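Local coordinates for protein, Family 18 Chitinase (Crocus vernus, PDB 3SIM), which probably binds chitin and hydrolyses its beta-1,4 glycosidic links, as a plant glycoside hydrolase of family 18 built on a TIM barrel, at residues S13-K16 with F17-P21; S101-S104 with N105-S109; G142-I145 with T146-K150. All coordinates share one frame; numbering follows the deposited sequence.

Contact 1. Residues S13-K16 with F17-P21; sequences SGVK and FSDVP
Asp19 and Lys16 hold each other by two hydrogen bonds that run in opposite directions. The backbone N of Lys16 gives its hydrogen to Asp19 OD2 at 3.1 Å, and the bond is nearly straight at 169°. It meets the oxygen from above the carboxylate plane. In return, Asp19 N donates to Lys16 O at 3.0 Å, more bent and from well above the carbonyl plane. The aspartate CG stands beside its own backbone N (chi1 -64°), which turns the carboxylate back over the start of the turn. In both bonds a backbone N is the donor, one to the carboxylate and one to the carbonyl, and together they close the 3-10 turn of 17-19 onto the residue before it. A water gives Asp19 OD2 a second donor at 2.7 Å and also donates to Gly14 O. OD2 therefore ties the turn to two points of the incoming chain. Upstream, Ser13 OG accepts from Val15 N at 3.0 Å in an ST turn, and this hydroxyl is also bonded to Asp256.

The packing is lighter. Val15 CG1 rests 4.1 Å from Asp19 CB and 4.3 Å from Val20 CG2. The Lys16 chain bends at chi2 and chi3; its NZ stays 5.2 Å from Asp19 OD1, so the opposite charges are near but not in contact. Phe17 points away from the preceding residues. Its ring packs on helix 63-72 and meets Phe31 edge-to-face, placing the turn against strand 28-37 and that helix.

This loop joins the parallel strands 2-7 and 28-37. One carboxylate oxygen shared by a peptide N and a water probably holds the loop's shape, and the nearby lysine may help to keep Asp19 ionised.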
ATOM      1  N   SER A  13       2.771  15.633   9.046  1.00 13.60           N
ATOM      2  CA  SER A  13       3.751  16.152   8.098  1.00 12.59           C
ATOM      3  C   SER A  13       3.387  17.482   7.420  1.00 12.84           C
ATOM      4  O   SER A  13       4.224  18.219   7.011  1.00 11.82           O
ATOM      5  CB  SER A  13       4.088  15.118   7.037  1.00 12.80           C
ATOM      6  OG  SER A  13       3.212  15.154   5.990  1.00 11.57           O
ATOM      7  N   GLY A  14       2.113  17.610   7.165  1.00 10.93           N
ATOM      8  CA  GLY A  14       1.537  18.643   6.373  1.00 12.92           C
ATOM      9  C   GLY A  14       1.589  18.484   4.861  1.00 13.43           C
ATOM     10  O   GLY A  14       1.129  19.326   4.185  1.00 14.05           O
ATOM     11  N   VAL A  15       2.143  17.391   4.362  1.00 13.01           N
ATOM     12  CA  VAL A  15       2.289  17.173   2.931  1.00 12.19           C
ATOM     13  C   VAL A  15       0.963  17.027   2.169  1.00 11.92           C
ATOM     14  O   VAL A  15       0.171  16.252   2.469  1.00 11.94           O
ATOM     15  CB  VAL A  15       3.293  16.016   2.614  1.00 13.34           C
ATOM     16  CG1 VAL A  15       3.361  15.717   1.086  1.00 14.01           C
ATOM     17  CG2 VAL A  15       4.609  16.325   3.168  1.00 11.38           C
ATOM     18  N   LYS A  16       0.799  17.839   1.159  1.00 12.39           N
ATOM     19  CA  LYS A  16      -0.320  17.808   0.241  1.00 12.24           C
ATOM     20  C   LYS A  16      -0.072  17.019  -1.007  1.00 11.50           C
ATOM     21  O   LYS A  16       1.017  16.886  -1.363  1.00 11.46           O
ATOM     22  CB  LYS A  16      -0.647  19.209  -0.162  1.00 12.64           C
ATOM     23  CG  LYS A  16      -1.479  19.850   0.798  1.00 16.76           C
ATOM     24  CD  LYS A  16      -0.836  20.972   1.285  1.00 23.46           C
ATOM     25  CE  LYS A  16      -1.228  22.094   0.446  1.00 24.73           C
ATOM     26  NZ  LYS A  16      -1.006  23.336   1.140  1.00 30.63           N
ATOM     27  N   PHE A  17      -1.110  16.600  -1.705  1.00 11.41           N
ATOM     28  CA  PHE A  17      -0.971  15.839  -2.938  1.00 12.79           C
ATOM     29  C   PHE A  17      -0.148  16.683  -3.954  1.00 13.35           C
ATOM     30  O   PHE A  17       0.757  16.209  -4.626  1.00 12.68           O
ATOM     31  CB  PHE A  17      -2.337  15.521  -3.579  1.00 10.42           C
ATOM     32  CG  PHE A  17      -3.259  14.588  -2.796  1.00 12.10           C
ATOM     33  CD1 PHE A  17      -3.017  13.240  -2.661  1.00 10.58           C
ATOM     34  CD2 PHE A  17      -4.464  15.062  -2.318  1.00 10.06           C
ATOM     35  CE1 PHE A  17      -3.934  12.443  -2.013  1.00 11.46           C
ATOM     36  CE2 PHE A  17      -5.333  14.261  -1.675  1.00 10.53           C
ATOM     37  CZ  PHE A  17      -5.071  12.955  -1.519  1.00 11.58           C
ATOM     38  N   SER A  18      -0.473  17.964  -3.982  1.00 14.61           N
ATOM     39  CA  SER A  18       0.142  18.943  -4.850  1.00 15.44           C
ATOM     40  C   SER A  18       1.608  19.239  -4.527  1.00 16.22           C
ATOM     41  O   SER A  18       2.267  19.825  -5.297  1.00 16.05           O
ATOM     42  CB  SER A  18      -0.678  20.215  -4.993  1.00 15.76           C
ATOM     43  OG  SER A  18      -0.684  20.964  -3.839  1.00 18.24           O
ATOM     44  N   ASP A  19       2.058  18.874  -3.351  1.00 15.05           N
ATOM     45  CA  ASP A  19       3.450  18.928  -3.041  1.00 14.53           C
ATOM     46  C   ASP A  19       4.321  17.877  -3.790  1.00 13.72           C
ATOM     47  O   ASP A  19       5.488  18.027  -3.903  1.00 12.79           O
ATOM     48  CB  ASP A  19       3.716  18.892  -1.550  1.00 15.44           C
ATOM     49  CG  ASP A  19       3.168  20.088  -0.800  1.00 17.64           C
ATOM     50  OD1 ASP A  19       2.995  21.164  -1.316  1.00 16.91           O
ATOM     51  OD2 ASP A  19       2.909  19.899   0.325  1.00 20.58           O
ATOM     52  N   VAL A  20       3.727  16.777  -4.195  1.00 13.24           N
ATOM     53  CA  VAL A  20       4.443  15.674  -4.781  1.00 12.66           C
ATOM     54  C   VAL A  20       4.599  15.773  -6.303  1.00 13.14           C
ATOM     55  O   VAL A  20       3.669  15.826  -6.992  1.00 13.03           O
ATOM     56  CB  VAL A  20       3.832  14.318  -4.352  1.00 12.38           C
ATOM     57  CG1 VAL A  20       4.552  13.184  -5.000  1.00 11.42           C
ATOM     58  CG2 VAL A  20       3.830  14.182  -2.874  1.00  9.68           C
ATOM     59  N   PRO A  21       5.827  15.723  -6.790  1.00 13.57           N
ATOM     60  CA  PRO A  21       6.076  15.737  -8.230  1.00 14.40           C
ATOM     61  C   PRO A  21       5.411  14.557  -8.951  1.00 14.30           C
ATOM     62  O   PRO A  21       5.600  13.433  -8.615  1.00 14.61           O
ATOM     63  CB  PRO A  21       7.592  15.634  -8.340  1.00 14.98           C
ATOM     64  CG  PRO A  21       8.095  15.422  -7.026  1.00 16.52           C
ATOM     65  CD  PRO A  21       7.054  15.504  -6.026  1.00 14.33           C
TER
HETATM   66  O   HOH W   1       2.185  21.440   2.357  1.00 24.57           O

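Contact 2. Residues S101-S104 with N105-S109; sequences SWVS and NAVTS
Ser101 to Ser109 follow regular helical geometry, with Asn105 N, Ala106 N, Val107 N and Thr108 N bonded to the carbonyl oxygens four residues back. The Trp102 ring folds forward along the helix. Its CG lies opposite its own N (chi1 -166°), and this carries the indole under the next turn. There Ala106 CB sits over one face of the six-membered ring, 3.9 Å from its centroid and displaced toward the rim. This is a CH-pi contact; the nearest ring atom, Trp102 CZ3, is 3.6 Å from Ala106 CB. The indole NE1 is hydrogen-bonded to Asp38, and Phe94 meets the ring at about 45°.

Val103 and Val107 run side by side, with CG1 of the first 4.1 Å from CG2 of the second. They lie on the side of helix 99-116 that packs on helix 134-150, in the helical layer of the TIM barrel. Asn105 works on a different side. Its OD1 and ND2 are bonded to Lys51 and Asn49, and a water joins Ser101 O to Asn105 OD1, weakly at the second end. Ser109 OG donates to Asn105 O at 2.8 Å, and Ser109 N reaches the same oxygen from the opposite face of the carbonyl. On the exposed side another water links Ser104 OG, at 3.3 Å, with Thr108 OG1, at 2.6 Å.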
ATOM      1  N   SER A 101     -19.778 -11.271  10.120  1.00 16.54           N
ATOM      2  CA  SER A 101     -19.949  -9.988  10.772  1.00 15.96           C
ATOM      3  C   SER A 101     -18.891  -8.931  10.418  1.00 15.13           C
ATOM      4  O   SER A 101     -19.220  -7.836  10.203  1.00 15.20           O
ATOM      5  CB  SER A 101     -20.196 -10.100  12.277  1.00 16.59           C
ATOM      6  OG  SER A 101     -19.059 -10.420  12.948  1.00 15.78           O
ATOM      7  N   TRP A 102     -17.631  -9.331  10.347  1.00 14.03           N
ATOM      8  CA  TRP A 102     -16.541  -8.455   9.928  1.00 13.51           C
ATOM      9  C   TRP A 102     -16.722  -7.943   8.493  1.00 12.99           C
ATOM     10  O   TRP A 102     -16.751  -6.805   8.292  1.00 12.59           O
ATOM     11  CB  TRP A 102     -15.169  -9.133  10.073  1.00 12.68           C
ATOM     12  CG  TRP A 102     -14.045  -8.206   9.972  1.00 11.95           C
ATOM     13  CD1 TRP A 102     -13.399  -7.606  10.990  1.00 10.47           C
ATOM     14  CD2 TRP A 102     -13.406  -7.759   8.785  1.00 10.28           C
ATOM     15  NE1 TRP A 102     -12.409  -6.846  10.526  1.00 10.96           N
ATOM     16  CE2 TRP A 102     -12.405  -6.893   9.175  1.00 11.34           C
ATOM     17  CE3 TRP A 102     -13.587  -7.994   7.426  1.00 12.85           C
ATOM     18  CZ2 TRP A 102     -11.612  -6.249   8.275  1.00  9.19           C
ATOM     19  CZ3 TRP A 102     -12.772  -7.333   6.530  1.00 12.88           C
ATOM     20  CH2 TRP A 102     -11.802  -6.486   6.971  1.00 12.22           C
ATOM     21  N   VAL A 103     -16.999  -8.839   7.566  1.00 13.31           N
ATOM     22  CA  VAL A 103     -17.222  -8.513   6.181  1.00 13.43           C
ATOM     23  C   VAL A 103     -18.418  -7.536   6.001  1.00 14.62           C
ATOM     24  O   VAL A 103     -18.293  -6.554   5.368  1.00 13.43           O
ATOM     25  CB  VAL A 103     -17.434  -9.771   5.331  1.00 13.13           C
ATOM     26  CG1 VAL A 103     -17.908  -9.412   3.979  1.00 13.51           C
ATOM     27  CG2 VAL A 103     -16.179 -10.582   5.248  1.00 12.63           C
ATOM     28  N   SER A 104     -19.526  -7.786   6.677  1.00 16.00           N
ATOM     29  CA  SER A 104     -20.667  -6.891   6.579  1.00 16.65           C
ATOM     30  C   SER A 104     -20.319  -5.464   7.045  1.00 15.86           C
ATOM     31  O   SER A 104     -20.610  -4.525   6.371  1.00 14.85           O
ATOM     32  CB  SER A 104     -21.829  -7.438   7.391  1.00 18.24           C
ATOM     33  OG  SER A 104     -22.828  -6.498   7.473  1.00 22.23           O
ATOM     34  N   ASN A 105     -19.638  -5.361   8.182  1.00 15.52           N
ATOM     35  CA  ASN A 105     -19.190  -4.071   8.683  1.00 15.01           C
ATOM     36  C   ASN A 105     -18.181  -3.354   7.753  1.00 14.06           C
ATOM     37  O   ASN A 105     -18.294  -2.193   7.539  1.00 12.10           O
ATOM     38  CB  ASN A 105     -18.632  -4.148  10.096  1.00 14.36           C
ATOM     39  CG  ASN A 105     -19.693  -4.512  11.174  1.00 16.60           C
ATOM     40  OD1 ASN A 105     -20.814  -4.192  11.056  1.00 13.79           O
ATOM     41  ND2 ASN A 105     -19.256  -5.159  12.203  1.00 13.44           N
ATOM     42  N   ALA A 106     -17.226  -4.115   7.230  1.00 12.55           N
ATOM     43  CA  ALA A 106     -16.204  -3.631   6.341  1.00 12.02           C
ATOM     44  C   ALA A 106     -16.754  -3.088   4.995  1.00 10.16           C
ATOM     45  O   ALA A 106     -16.413  -2.031   4.606  1.00  9.98           O
ATOM     46  CB  ALA A 106     -15.163  -4.732   6.111  1.00 11.14           C
ATOM     47  N   VAL A 107     -17.641  -3.843   4.372  1.00 11.05           N
ATOM     48  CA  VAL A 107     -18.292  -3.427   3.161  1.00 10.78           C
ATOM     49  C   VAL A 107     -19.115  -2.140   3.386  1.00 11.11           C
ATOM     50  O   VAL A 107     -18.965  -1.253   2.667  1.00 11.59           O
ATOM     51  CB  VAL A 107     -19.148  -4.577   2.457  1.00  9.84           C
ATOM     52  CG1 VAL A 107     -19.864  -4.087   1.276  1.00  8.71           C
ATOM     53  CG2 VAL A 107     -18.299  -5.784   2.059  1.00 11.49           C
ATOM     54  N   THR A 108     -19.903  -2.064   4.427  1.00 11.91           N
ATOM     55  CA  THR A 108     -20.674  -0.849   4.663  1.00 13.29           C
ATOM     56  C   THR A 108     -19.810   0.402   4.914  1.00 13.20           C
ATOM     57  O   THR A 108     -19.908   1.336   4.218  1.00 14.64           O
ATOM     58  CB  THR A 108     -21.622  -1.059   5.857  1.00 13.39           C
ATOM     59  OG1 THR A 108     -22.531  -2.103   5.563  1.00 14.26           O
ATOM     60  CG2 THR A 108     -22.341   0.202   6.178  1.00 15.44           C
ATOM     61  N   SER A 109     -18.881   0.309   5.837  1.00 11.82           N
ATOM     62  CA  SER A 109     -17.991   1.383   6.219  1.00 10.30           C
ATOM     63  C   SER A 109     -17.007   1.866   5.134  1.00  9.79           C
ATOM     64  O   SER A 109     -16.812   2.982   4.969  1.00  9.46           O
ATOM     65  CB  SER A 109     -17.270   1.033   7.547  1.00 11.57           C
ATOM     66  OG  SER A 109     -16.484  -0.063   7.449  1.00  8.30           O
TER
HETATM   67  O   HOH W   2     -21.895  -7.094  11.193  1.00 34.12           O
HETATM   68  O   HOH W   3     -23.586  -3.319   7.548  1.00 29.96           O

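Contact 3. Residues G142-I145 with T146-K150; sequences GRLI and TTLKK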
ATOM      1  N   GLY A 142     -10.612 -11.537   1.259  1.00  8.97           N
ATOM      2  CA  GLY A 142     -11.037 -12.043  -0.033  1.00 10.91           C
ATOM      3  C   GLY A 142     -12.495 -11.697  -0.315  1.00 11.79           C
ATOM      4  O   GLY A 142     -12.748 -11.137  -1.311  1.00 11.74           O
ATOM      5  N   ARG A 143     -13.401 -11.930   0.629  1.00 11.53           N
ATOM      6  CA  ARG A 143     -14.790 -11.547   0.462  1.00 11.49           C
ATOM      7  C   ARG A 143     -14.967 -10.021   0.302  1.00 10.98           C
ATOM      8  O   ARG A 143     -15.644  -9.616  -0.537  1.00 10.51           O
ATOM      9  CB  ARG A 143     -15.699 -12.113   1.561  1.00 12.48           C
ATOM     10  CG  ARG A 143     -16.028 -13.583   1.396  1.00 15.01           C
ATOM     11  CD  ARG A 143     -16.767 -14.205   2.576  1.00 20.65           C
ATOM     12  NE  ARG A 143     -18.026 -13.582   2.885  1.00 24.69           N
ATOM     13  CZ  ARG A 143     -18.829 -13.947   3.868  1.00 27.70           C
ATOM     14  NH1 ARG A 143     -19.938 -13.292   4.059  1.00 26.86           N
ATOM     15  NH2 ARG A 143     -18.513 -14.932   4.655  1.00 23.03           N
ATOM     16  N   LEU A 144     -14.250  -9.224   1.073  1.00 10.42           N
ATOM     17  CA  LEU A 144     -14.303  -7.777   0.948  1.00 10.62           C
ATOM     18  C   LEU A 144     -13.889  -7.274  -0.441  1.00 10.83           C
ATOM     19  O   LEU A 144     -14.638  -6.580  -1.003  1.00 10.16           O
ATOM     20  CB  LEU A 144     -13.304  -7.158   1.909  1.00  9.89           C
ATOM     21  CG  LEU A 144     -13.432  -5.767   2.513  1.00 12.56           C
ATOM     22  CD1 LEU A 144     -12.105  -5.083   2.851  1.00 10.71           C
ATOM     23  CD2 LEU A 144     -14.451  -4.839   1.920  1.00  9.50           C
ATOM     24  N   ILE A 145     -12.747  -7.667  -0.956  1.00  9.57           N
ATOM     25  CA  ILE A 145     -12.335  -7.216  -2.258  1.00  9.95           C
ATOM     26  C   ILE A 145     -13.308  -7.672  -3.366  1.00 10.50           C
ATOM     27  O   ILE A 145     -13.707  -6.891  -4.121  1.00 10.21           O
ATOM     28  CB  ILE A 145     -10.925  -7.678  -2.564  1.00  9.75           C
ATOM     29  CG1 ILE A 145      -9.955  -7.078  -1.556  1.00  9.60           C
ATOM     30  CG2 ILE A 145     -10.544  -7.395  -4.017  1.00 11.03           C
ATOM     31  CD1 ILE A 145      -8.667  -7.717  -1.519  1.00 10.24           C
ATOM     32  N   THR A 146     -13.707  -8.926  -3.320  1.00 11.06           N
ATOM     33  CA  THR A 146     -14.571  -9.545  -4.295  1.00 13.13           C
ATOM     34  C   THR A 146     -15.904  -8.785  -4.331  1.00 12.62           C
ATOM     35  O   THR A 146     -16.303  -8.369  -5.369  1.00 12.09           O
ATOM     36  CB  THR A 146     -14.792 -11.079  -4.027  1.00 12.91           C
ATOM     37  OG1 THR A 146     -13.589 -11.825  -4.173  1.00 16.23           O
ATOM     38  CG2 THR A 146     -15.788 -11.617  -4.973  1.00 16.71           C
ATOM     39  N   THR A 147     -16.472  -8.506  -3.170  1.00 11.92           N
ATOM     40  CA  THR A 147     -17.718  -7.751  -3.064  1.00 11.96           C
ATOM     41  C   THR A 147     -17.660  -6.323  -3.580  1.00 11.73           C
ATOM     42  O   THR A 147     -18.499  -5.904  -4.285  1.00 11.36           O
ATOM     43  CB  THR A 147     -18.278  -7.689  -1.600  1.00 11.80           C
ATOM     44  OG1 THR A 147     -18.558  -8.980  -1.143  1.00 13.02           O
ATOM     45  CG2 THR A 147     -19.540  -6.875  -1.511  1.00  9.69           C
ATOM     46  N   LEU A 148     -16.638  -5.598  -3.176  1.00 11.88           N
ATOM     47  CA  LEU A 148     -16.439  -4.237  -3.547  1.00 11.45           C
ATOM     48  C   LEU A 148     -16.281  -4.126  -5.094  1.00 11.51           C
ATOM     49  O   LEU A 148     -16.905  -3.307  -5.666  1.00 11.60           O
ATOM     50  CB  LEU A 148     -15.267  -3.633  -2.786  1.00 10.98           C
ATOM     51  CG  LEU A 148     -15.440  -3.319  -1.279  1.00 12.93           C
ATOM     52  CD1 LEU A 148     -14.159  -2.783  -0.765  1.00 11.35           C
ATOM     53  CD2 LEU A 148     -16.539  -2.394  -1.029  1.00 10.20           C
ATOM     54  N   LYS A 149     -15.503  -5.019  -5.690  1.00 11.11           N
ATOM     55  CA  LYS A 149     -15.345  -5.099  -7.135  1.00 12.58           C
ATOM     56  C   LYS A 149     -16.673  -5.425  -7.872  1.00 12.66           C
ATOM     57  O   LYS A 149     -17.001  -4.789  -8.810  1.00 13.27           O
ATOM     58  CB  LYS A 149     -14.214  -6.070  -7.517  1.00 11.51           C
ATOM     59  CG  LYS A 149     -12.773  -5.584  -7.302  1.00 11.30           C
ATOM     60  CD  LYS A 149     -11.750  -6.474  -7.968  1.00 10.42           C
ATOM     61  CE  LYS A 149     -10.290  -5.950  -7.861  1.00 10.09           C
ATOM     62  NZ  LYS A 149      -9.308  -6.644  -8.578  1.00  8.72           N
ATOM     63  N   LYS A 150     -17.405  -6.393  -7.373  1.00 13.16           N
ATOM     64  CA  LYS A 150     -18.703  -6.782  -7.917  1.00 14.65           C
ATOM     65  C   LYS A 150     -19.763  -5.657  -7.877  1.00 15.16           C
ATOM     66  O   LYS A 150     -20.367  -5.455  -8.831  1.00 15.27           O
ATOM     67  CB  LYS A 150     -19.176  -8.085  -7.311  1.00 13.85           C
ATOM     68  CG  LYS A 150     -20.546  -8.573  -7.618  1.00 18.45           C
ATOM     69  CD  LYS A 150     -20.860  -9.806  -6.784  1.00 21.48           C
ATOM     70  CE  LYS A 150     -21.411  -9.456  -5.459  1.00 23.49           C
ATOM     71  NZ  LYS A 150     -20.995 -10.237  -4.283  1.00 27.96           N
TER
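Thr146 OG1 reaches back one turn and donates to Gly142 O at 3.1 Å. Thr146 N donates to the same oxygen, also at 3.1 Å, so two hydrogens grip one carbonyl. The amide comes almost in line with the C=O, while the hydroxyl comes from above the carbonyl plane. Thr146 chi1 of -65° sets OG1 beside the backbone N, facing the turn before. A valine here would probably keep the amide bond but leave Gly142 O without its second donor. Thr147 takes the same rotamer, and its OG1 lies 3.0 Å from Arg143 O; the settled donor to that oxygen is Thr147 N.

Leu144 and Leu148 lie alongside each other, pointing the same way. Their torsions differ: Leu144 CG stands across from its N, at chi1 -153°, whereas Leu148 CG is beside its own. Leu144 CD2 comes to 3.4 Å from Leu148 CD1, tighter than usual for two methyls and doubtful in detail. Ile145 and Lys149 make a looser pair. The lysine chain is extended beyond CG, and its CE passes 4.1 Å from Ile145 CG2 on the way to a hydrogen bond between NZ and Ala179 O.

These residues form the last turns of helix 134-150, the helix of a beta-alpha-beta unit between strands 121-125 and 156-159. Leu144, Thr147 and Leu148 pack on helix 99-116, and Arg143 makes a salt bridge to Asp100 there. Ile145, Thr146 and Lys149 face the loop that leads from helix 166-175 to strand 182-184.

How the contacts relate
The contacts come in order along the chain, contact 1 first and contact 3 last. Contact 1 lies in the loop between strands 2-7 and 28-37. Its centre is about 31 Å from the centres of the other two, and it touches neither. Contacts 2 and 3 sit on the consecutive helices 99-116 and 134-150, with strand 121-125 between them in sequence. Their centres are about 11 Å apart and they meet directly: Val107 CG2 is 3.9 Å from Thr147 CG2, and Val103 CG2 packs on Arg143 CB. They thus form one helix-helix interface in the outer layer of the TIM barrel. Contact 1 lies in a separate connection between two strands of the same barrel.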